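Local coordinates for protein MFP2B (Ascaris suum, PDB 2BJR) that enhances polymerization of the major sperm protein (MSP) in the amoeboid motility of nematode sperm, and carries a bound zinc ion, at residues A[28-33]-A[127-132]; A[120-125]-A[158-163]; A[218-223]-A[322-327]. All coordinates share one frame; numbering follows the deposited sequence.

Interaction 1: residues A[28-33]-A[127-132]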
# COMPACT_ATOMS: atom_id res chain seq x y z
N LEU A 28 -1.89 -6.29 -6.48
CA LEU A 28 -0.68 -5.74 -7.16
C LEU A 28 -0.93 -4.33 -7.59
O LEU A 28 -1.91 -4.07 -8.27
CB LEU A 28 -0.34 -6.55 -8.38
CG LEU A 28 0.97 -6.15 -9.11
CD1 LEU A 28 2.15 -6.47 -8.27
CD2 LEU A 28 1.01 -6.79 -10.47
N GLY A 29 -0.04 -3.43 -7.23
CA GLY A 29 -0.15 -2.05 -7.71
C GLY A 29 -1.12 -1.16 -6.95
O GLY A 29 -1.21 0.06 -7.25
N GLN A 30 -1.82 -1.68 -5.95
CA GLN A 30 -2.87 -0.92 -5.30
C GLN A 30 -2.39 -0.39 -3.96
O GLN A 30 -1.69 -1.09 -3.23
CB GLN A 30 -4.15 -1.76 -5.13
CG GLN A 30 -4.57 -2.53 -6.40
CD GLN A 30 -4.69 -1.60 -7.61
OE1 GLN A 30 -5.36 -0.56 -7.54
NE2 GLN A 30 -4.03 -1.96 -8.70
N GLN A 31 -2.83 0.82 -3.61
CA GLN A 31 -2.32 1.48 -2.42
C GLN A 31 -2.90 0.92 -1.13
O GLN A 31 -2.20 0.86 -0.13
CB GLN A 31 -2.59 2.99 -2.48
CG GLN A 31 -1.85 3.78 -1.39
CD GLN A 31 -0.32 3.70 -1.57
OE1 GLN A 31 0.18 4.07 -2.63
NE2 GLN A 31 0.40 3.17 -0.59
N ASN A 32 -4.18 0.51 -1.17
CA ASN A 32 -4.89 0.20 0.06
C ASN A 32 -5.94 -0.84 -0.19
O ASN A 32 -7.13 -0.61 0.02
CB ASN A 32 -5.49 1.44 0.60
CG ASN A 32 -6.14 1.26 1.98
OD1 ASN A 32 -5.75 0.41 2.76
ND2 ASN A 32 -7.14 2.12 2.29
N MSE A 33 -5.49 -1.96 -0.72
CA MSE A 33 -6.38 -3.05 -1.09
C MSE A 33 -5.59 -4.34 -0.89
O MSE A 33 -4.54 -4.51 -1.51
CB MSE A 33 -6.84 -2.91 -2.55
CG MSE A 33 -7.87 -3.93 -2.96
SE MSE A 33 -8.51 -3.53 -4.77
CE MSE A 33 -9.33 -1.74 -4.32
N GLY A 127 -12.02 3.70 -13.25
CA GLY A 127 -12.29 4.34 -11.99
C GLY A 127 -11.60 3.70 -10.80
O GLY A 127 -11.75 4.16 -9.66
N GLY A 128 -10.87 2.62 -11.03
CA GLY A 128 -10.14 1.97 -9.97
C GLY A 128 -10.28 0.47 -10.00
O GLY A 128 -11.39 -0.06 -10.20
N ALA A 129 -9.16 -0.20 -9.77
CA ALA A 129 -9.15 -1.68 -9.68
C ALA A 129 -10.07 -2.20 -8.59
O ALA A 129 -10.26 -1.54 -7.56
CB ALA A 129 -7.76 -2.14 -9.41
N LEU A 130 -10.63 -3.40 -8.78
CA LEU A 130 -11.31 -4.07 -7.70
C LEU A 130 -10.80 -5.50 -7.66
O LEU A 130 -10.60 -6.11 -8.69
CB LEU A 130 -12.83 -4.16 -7.90
CG LEU A 130 -13.75 -2.99 -7.58
CD1 LEU A 130 -15.17 -3.39 -7.93
CD2 LEU A 130 -13.61 -2.46 -6.16
N LEU A 131 -10.63 -5.97 -6.45
CA LEU A 131 -10.24 -7.34 -6.18
C LEU A 131 -11.51 -8.10 -5.81
O LEU A 131 -12.30 -7.66 -4.96
CB LEU A 131 -9.19 -7.32 -5.07
CG LEU A 131 -8.54 -8.60 -4.68
CD1 LEU A 131 -7.66 -9.21 -5.78
CD2 LEU A 131 -7.77 -8.34 -3.37
N GLY A 132 -11.71 -9.23 -6.45
CA GLY A 132 -12.85 -10.11 -6.18
C GLY A 132 -12.44 -11.58 -6.20
O GLY A 132 -11.27 -11.89 -5.96
O HOH W 1 -6.54 1.16 -9.36
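M33, a selenomethionine, supplies the apolar part of this contact by lying alongside the backbone from A129 to L131. Its CG is anti to the backbone N (chi1 -174°) and the chain stays extended as far as SE; the last torsion then bends (chi3 -63°) and turns the terminal methyl toward the A129 carbonyl, with M33 CE 3.4 Å from A129 O. The selenium packs against a side chain as well, M33 SE standing 3.9 Å from CB of L131. It also approaches the peptide itself, M33 SE being 3.6 Å from L131 N, a buried N-H that has no partner in the model; the neighbour offered to it here is thus a large polarisable atom.

The second packing element is the amide of Q30, which presents its face to the methyl of A129. Q30 OE1 comes within 3.4 Å of A129 CB, while CD and NE2 lie little farther from the same carbon.

Polar links between the segments run through one water, which donates to Q30 OE1 at 2.8 Å and accepts from A129 N at 3.0 Å. On its other side the amide is tied to its own loop: Q30 NE2 donates to L28 O over 3.0 Å at 156°, nearly in the amide plane. The two bonds, one to a water and one to the L28 carbonyl, together favour this orientation of the amide over A129.

In the fold, the loop 28-33 leads into strand 34-40, and 127-132 enters strand 130-135, whose L130 and G132 pair by backbone bonds with W122 and I120. L130 packs on F143 and H145 of strand 140-145. Away from this contact, Q31 reaches the second family region, bonding to Q270 and touching L232 and Y234 of strand 229-235.

Interaction 2: residues A[120-125]-A[158-163]. With SO4 (sulfate ion), chain E.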
# COMPACT_ATOMS: atom_id res chain seq x y z
N ILE A 120 -9.08 -12.64 -7.82
CA ILE A 120 -8.91 -12.10 -9.15
C ILE A 120 -8.97 -10.56 -9.07
O ILE A 120 -9.87 -9.99 -8.43
CB ILE A 120 -9.90 -12.72 -10.14
CG1 ILE A 120 -9.59 -12.29 -11.56
CG2 ILE A 120 -11.35 -12.45 -9.78
CD1 ILE A 120 -10.35 -13.17 -12.60
N LEU A 121 -7.97 -9.94 -9.65
CA LEU A 121 -7.84 -8.48 -9.68
C LEU A 121 -8.18 -7.93 -11.04
O LEU A 121 -7.50 -8.17 -12.02
CB LEU A 121 -6.43 -8.08 -9.26
CG LEU A 121 -6.22 -6.58 -9.20
CD1 LEU A 121 -7.01 -5.89 -8.10
CD2 LEU A 121 -4.74 -6.35 -9.00
N TRP A 122 -9.24 -7.15 -11.09
CA TRP A 122 -9.66 -6.40 -12.25
C TRP A 122 -8.86 -5.09 -12.25
O TRP A 122 -9.35 -4.06 -11.89
CB TRP A 122 -11.16 -6.15 -12.19
CG TRP A 122 -11.83 -5.58 -13.40
CD1 TRP A 122 -11.25 -5.20 -14.59
CD2 TRP A 122 -13.22 -5.32 -13.53
NE1 TRP A 122 -12.20 -4.68 -15.43
CE2 TRP A 122 -13.42 -4.76 -14.81
CE3 TRP A 122 -14.32 -5.49 -12.68
CZ2 TRP A 122 -14.69 -4.36 -15.26
CZ3 TRP A 122 -15.56 -5.10 -13.12
CH2 TRP A 122 -15.75 -4.57 -14.41
N SER A 123 -7.62 -5.20 -12.67
CA SER A 123 -6.64 -4.14 -12.54
C SER A 123 -6.98 -2.89 -13.36
O SER A 123 -6.70 -1.76 -12.94
CB SER A 123 -5.22 -4.66 -12.96
OG SER A 123 -5.29 -5.62 -14.06
N GLU A 124 -7.55 -3.10 -14.53
CA GLU A 124 -7.83 -2.02 -15.49
C GLU A 124 -9.26 -1.47 -15.43
O GLU A 124 -9.67 -0.76 -16.35
CB GLU A 124 -7.51 -2.49 -16.90
CG GLU A 124 -6.10 -3.02 -17.07
CD GLU A 124 -5.05 -1.99 -16.72
OE1 GLU A 124 -5.06 -0.90 -17.30
OE2 GLU A 124 -4.20 -2.27 -15.84
N ARG A 125 -10.01 -1.78 -14.38
CA ARG A 125 -11.38 -1.36 -14.24
C ARG A 125 -11.43 0.15 -14.22
O ARG A 125 -10.66 0.82 -13.49
CB ARG A 125 -11.97 -1.90 -12.95
CG ARG A 125 -13.40 -1.59 -12.68
CD ARG A 125 -13.81 -2.12 -11.35
NE ARG A 125 -15.12 -1.65 -10.95
CZ ARG A 125 -15.36 -0.56 -10.22
NH1 ARG A 125 -14.39 0.22 -9.77
NH2 ARG A 125 -16.58 -0.24 -9.95
N ALA A 158 -9.63 -12.01 -19.42
CA ALA A 158 -8.32 -12.40 -19.97
C ALA A 158 -7.10 -11.71 -19.38
O ALA A 158 -6.07 -12.33 -19.09
CB ALA A 158 -8.33 -12.22 -21.51
N ASN A 159 -7.23 -10.41 -19.18
CA ASN A 159 -6.13 -9.57 -18.69
C ASN A 159 -6.23 -9.26 -17.20
O ASN A 159 -5.38 -8.55 -16.66
CB ASN A 159 -6.10 -8.25 -19.45
CG ASN A 159 -6.00 -8.43 -20.96
OD1 ASN A 159 -6.65 -7.69 -21.73
ND2 ASN A 159 -5.23 -9.40 -21.40
N MSE A 160 -7.24 -9.78 -16.52
CA MSE A 160 -7.29 -9.66 -15.06
C MSE A 160 -6.16 -10.50 -14.47
O MSE A 160 -5.66 -11.42 -15.13
CB MSE A 160 -8.67 -10.11 -14.53
CG MSE A 160 -9.75 -9.28 -15.06
SE MSE A 160 -11.41 -9.58 -14.11
CE MSE A 160 -12.61 -8.56 -15.28
N LEU A 161 -5.76 -10.20 -13.25
CA LEU A 161 -4.60 -10.81 -12.64
C LEU A 161 -5.00 -11.77 -11.51
O LEU A 161 -5.85 -11.45 -10.70
CB LEU A 161 -3.68 -9.73 -12.10
CG LEU A 161 -3.29 -8.62 -13.07
CD1 LEU A 161 -2.39 -7.62 -12.34
CD2 LEU A 161 -2.59 -9.21 -14.24
N ILE A 162 -4.33 -12.91 -11.44
CA ILE A 162 -4.46 -13.90 -10.37
C ILE A 162 -3.08 -14.21 -9.82
O ILE A 162 -2.06 -13.87 -10.46
CB ILE A 162 -5.16 -15.17 -10.89
CG1 ILE A 162 -4.36 -15.86 -12.00
CG2 ILE A 162 -6.50 -14.79 -11.41
CD1 ILE A 162 -4.83 -17.28 -12.39
N ILE A 163 -3.03 -14.77 -8.61
CA ILE A 163 -1.77 -15.09 -7.94
C ILE A 163 -1.30 -16.51 -8.25
O ILE A 163 -2.06 -17.49 -8.05
CB ILE A 163 -1.91 -14.92 -6.43
CG1 ILE A 163 -2.21 -13.46 -6.08
CG2 ILE A 163 -0.69 -15.38 -5.72
CD1 ILE A 163 -2.70 -13.26 -4.65
S SO4 E . -12.33 -3.08 -18.87
O1 SO4 E . -11.39 -4.11 -18.39
O2 SO4 E . -13.02 -2.57 -17.70
O3 SO4 E . -11.51 -2.06 -19.56
O4 SO4 E . -13.24 -3.69 -19.80
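L121 and L161 form a single antiparallel beta bridge, a hydrogen-bonded pair, through which the outermost strand of a four-stranded sheet, 117-122, meets strand 161-166 of a three-stranded one. Both bonds are nearly straight, L121 N to L161 O at 2.8 Å and L161 N to L121 O at 2.9 Å.

Just before the bridge the selenomethionine M160 makes a Met-aromatic contact. Its CB sits 3.4 Å from L121 O and also touches CG1 of I120. CG lies beside L121 O and W122 CA, and from there the chain runs extended (chi2 -167°), carrying SE along between two side chains, with M160 SE 3.9 Å from W122 CB and 4.0 Å from I120 CD1. The tip, CE, ends over one face of the indole: M160 CE lies 3.6 Å from the centroid of the W122 five-membered ring and only 9° off its normal, a CH-pi contact, while the selenium stands oblique to the same ring.

R125 CB covers the opposite face of that ring, brought back there by the type I turn from W122 to R125, so the indole is held between the two. F143 of strand 140-145 also meets the ring, and M160 touches F143 in turn. A sulfate, probably from the crystallisation liquor, occupies the ring's edge: W122 NE1 donates to its O1 over 3.1 Å at 162°.

Interaction 3: residues A[218-223]-A[322-327]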
# COMPACT_ATOMS: atom_id res chain seq x y z
N LEU A 218 15.63 17.58 11.35
CA LEU A 218 14.95 18.85 11.32
C LEU A 218 15.25 19.74 12.50
O LEU A 218 15.51 19.28 13.61
CB LEU A 218 13.42 18.60 11.30
CG LEU A 218 12.93 17.76 10.12
CD1 LEU A 218 11.38 17.72 10.17
CD2 LEU A 218 13.41 18.28 8.79
N ASP A 219 15.18 21.04 12.25
CA ASP A 219 15.04 22.04 13.33
C ASP A 219 13.55 22.21 13.56
O ASP A 219 12.89 23.00 12.87
CB ASP A 219 15.73 23.33 12.89
CG ASP A 219 15.51 24.50 13.84
OD1 ASP A 219 15.07 24.36 15.02
OD2 ASP A 219 15.78 25.66 13.44
N THR A 220 13.00 21.40 14.46
CA THR A 220 11.56 21.16 14.50
C THR A 220 10.84 21.82 15.70
O THR A 220 11.43 22.61 16.45
CB THR A 220 11.25 19.65 14.37
OG1 THR A 220 9.85 19.45 14.13
CG2 THR A 220 11.53 18.87 15.65
N LEU A 221 9.56 21.55 15.83
CA LEU A 221 8.76 22.12 16.87
C LEU A 221 8.95 21.46 18.23
O LEU A 221 9.36 20.32 18.34
CB LEU A 221 7.30 22.05 16.49
CG LEU A 221 6.91 22.96 15.34
CD1 LEU A 221 5.54 22.55 14.80
CD2 LEU A 221 6.89 24.41 15.82
N PRO A 222 8.66 22.21 19.29
CA PRO A 222 8.71 21.66 20.65
C PRO A 222 7.87 20.39 20.77
O PRO A 222 6.69 20.34 20.33
CB PRO A 222 8.09 22.78 21.51
CG PRO A 222 8.41 24.02 20.79
CD PRO A 222 8.33 23.65 19.30
N GLY A 223 8.48 19.37 21.36
CA GLY A 223 7.84 18.09 21.59
C GLY A 223 7.98 17.10 20.45
O GLY A 223 7.57 15.99 20.56
N LYS A 322 9.95 26.76 12.24
CA LYS A 322 10.47 25.40 12.42
C LYS A 322 9.95 24.47 11.33
O LYS A 322 8.89 24.69 10.75
CB LYS A 322 10.03 24.87 13.78
CG LYS A 322 10.52 25.70 14.98
CD LYS A 322 12.05 25.75 15.00
CE LYS A 322 12.59 26.42 16.27
NZ LYS A 322 14.07 26.42 16.31
N GLU A 323 10.72 23.42 11.08
CA GLU A 323 10.44 22.40 10.07
C GLU A 323 9.67 21.25 10.70
O GLU A 323 10.04 20.80 11.76
CB GLU A 323 11.75 21.86 9.56
CG GLU A 323 12.58 22.89 8.80
CD GLU A 323 14.05 22.57 8.75
OE1 GLU A 323 14.52 21.71 9.51
OE2 GLU A 323 14.74 23.20 7.91
N ILE A 324 8.64 20.76 10.01
CA ILE A 324 7.75 19.73 10.56
C ILE A 324 7.05 18.99 9.44
O ILE A 324 6.46 19.58 8.55
CB ILE A 324 6.76 20.35 11.56
CG1 ILE A 324 5.81 19.29 12.16
CG2 ILE A 324 5.96 21.47 10.92
CD1 ILE A 324 6.51 18.33 13.02
N LEU A 325 7.13 17.65 9.49
CA LEU A 325 6.61 16.81 8.44
C LEU A 325 5.08 16.56 8.57
O LEU A 325 4.59 16.09 9.61
CB LEU A 325 7.36 15.49 8.43
CG LEU A 325 6.94 14.46 7.41
CD1 LEU A 325 7.14 15.00 6.01
CD2 LEU A 325 7.68 13.13 7.53
N GLY A 326 4.39 16.87 7.48
CA GLY A 326 2.97 16.57 7.33
C GLY A 326 2.59 16.32 5.87
O GLY A 326 3.20 15.51 5.18
N LYS A 327 1.53 16.94 5.41
CA LYS A 327 0.99 16.56 4.10
C LYS A 327 0.64 17.81 3.29
O LYS A 327 0.40 18.87 3.87
CB LYS A 327 -0.22 15.62 4.30
CG LYS A 327 -1.52 16.36 4.81
CD LYS A 327 -2.60 15.36 5.26
CE LYS A 327 -3.88 16.07 5.74
NZ LYS A 327 -4.72 16.55 4.57
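The run 218-221 crosses 322-325 steeply, their end-to-end directions 107° apart, and one backbone bond joins them, E323 N to D219 O at 2.8 Å.

The carboxylate of E323 completes a two-bond link with D219 by taking the loop's N-H: D219 N donates to E323 OE1 at 2.9 Å, meeting it on the anti side and 32° out of the carboxylate plane. The other oxygen, OE2, makes a salt bridge with R216, which probably keeps the group ionised and steadies its rotation. L218 packs across this side chain, its CD2 3.7 Å from E323 OE1.

T220 has OG1 anti to the backbone N (chi1 -168°), which aims the hydroxyl at the strand; OG1 donates to E323 O over 2.7 Å, in the plane of that carbonyl. Q228 donates its NE2 to the same hydroxyl and accepts from L325 N through OE1, so it spans loop and strand beside T220.

At the outer side K322 bends at chi2 and passes by the T220 carbonyl to D219. The salt bridge is short, K322 NZ to D219 OD1 2.6 Å, and is made on the syn side close to the carboxylate plane.

L221 reaches the strand on both branches: CD2 meets K322 CB at 3.8 Å, and CD1 meets I324 CG2 at 4.0 Å, the L221 and I324 side chains crossing at about a right angle. Y339 of strand 334-339 also packs on L221.

The arrangement is that of a connecting loop laid across the beginning of a strand in an all-antiparallel beta fold: strand 322-329 runs between 313-319 and 334-339, in the second of the two cytosolic motility protein family regions.

In the fold
Interactions 1 and 2 belong to one neighbourhood. Their centres are 10 Å apart, and strands 117-122 and 130-135 pair in the same sheet, with A129 CB packing on W122 O at 3.5 Å. Interaction 3 lies in the other family region, its centre about 33 Å from that of interaction 1 and 42 Å from that of interaction 2. Their chemistry differs. Buried interaction 1 has no direct hydrogen bond, relying on packing and a water; partly buried interaction 2 combines a beta bridge with aromatic packing; interaction 3, also partly buried and farthest from the chain's centre, is the one with charged pairing, beside its own leucine-isoleucine packing.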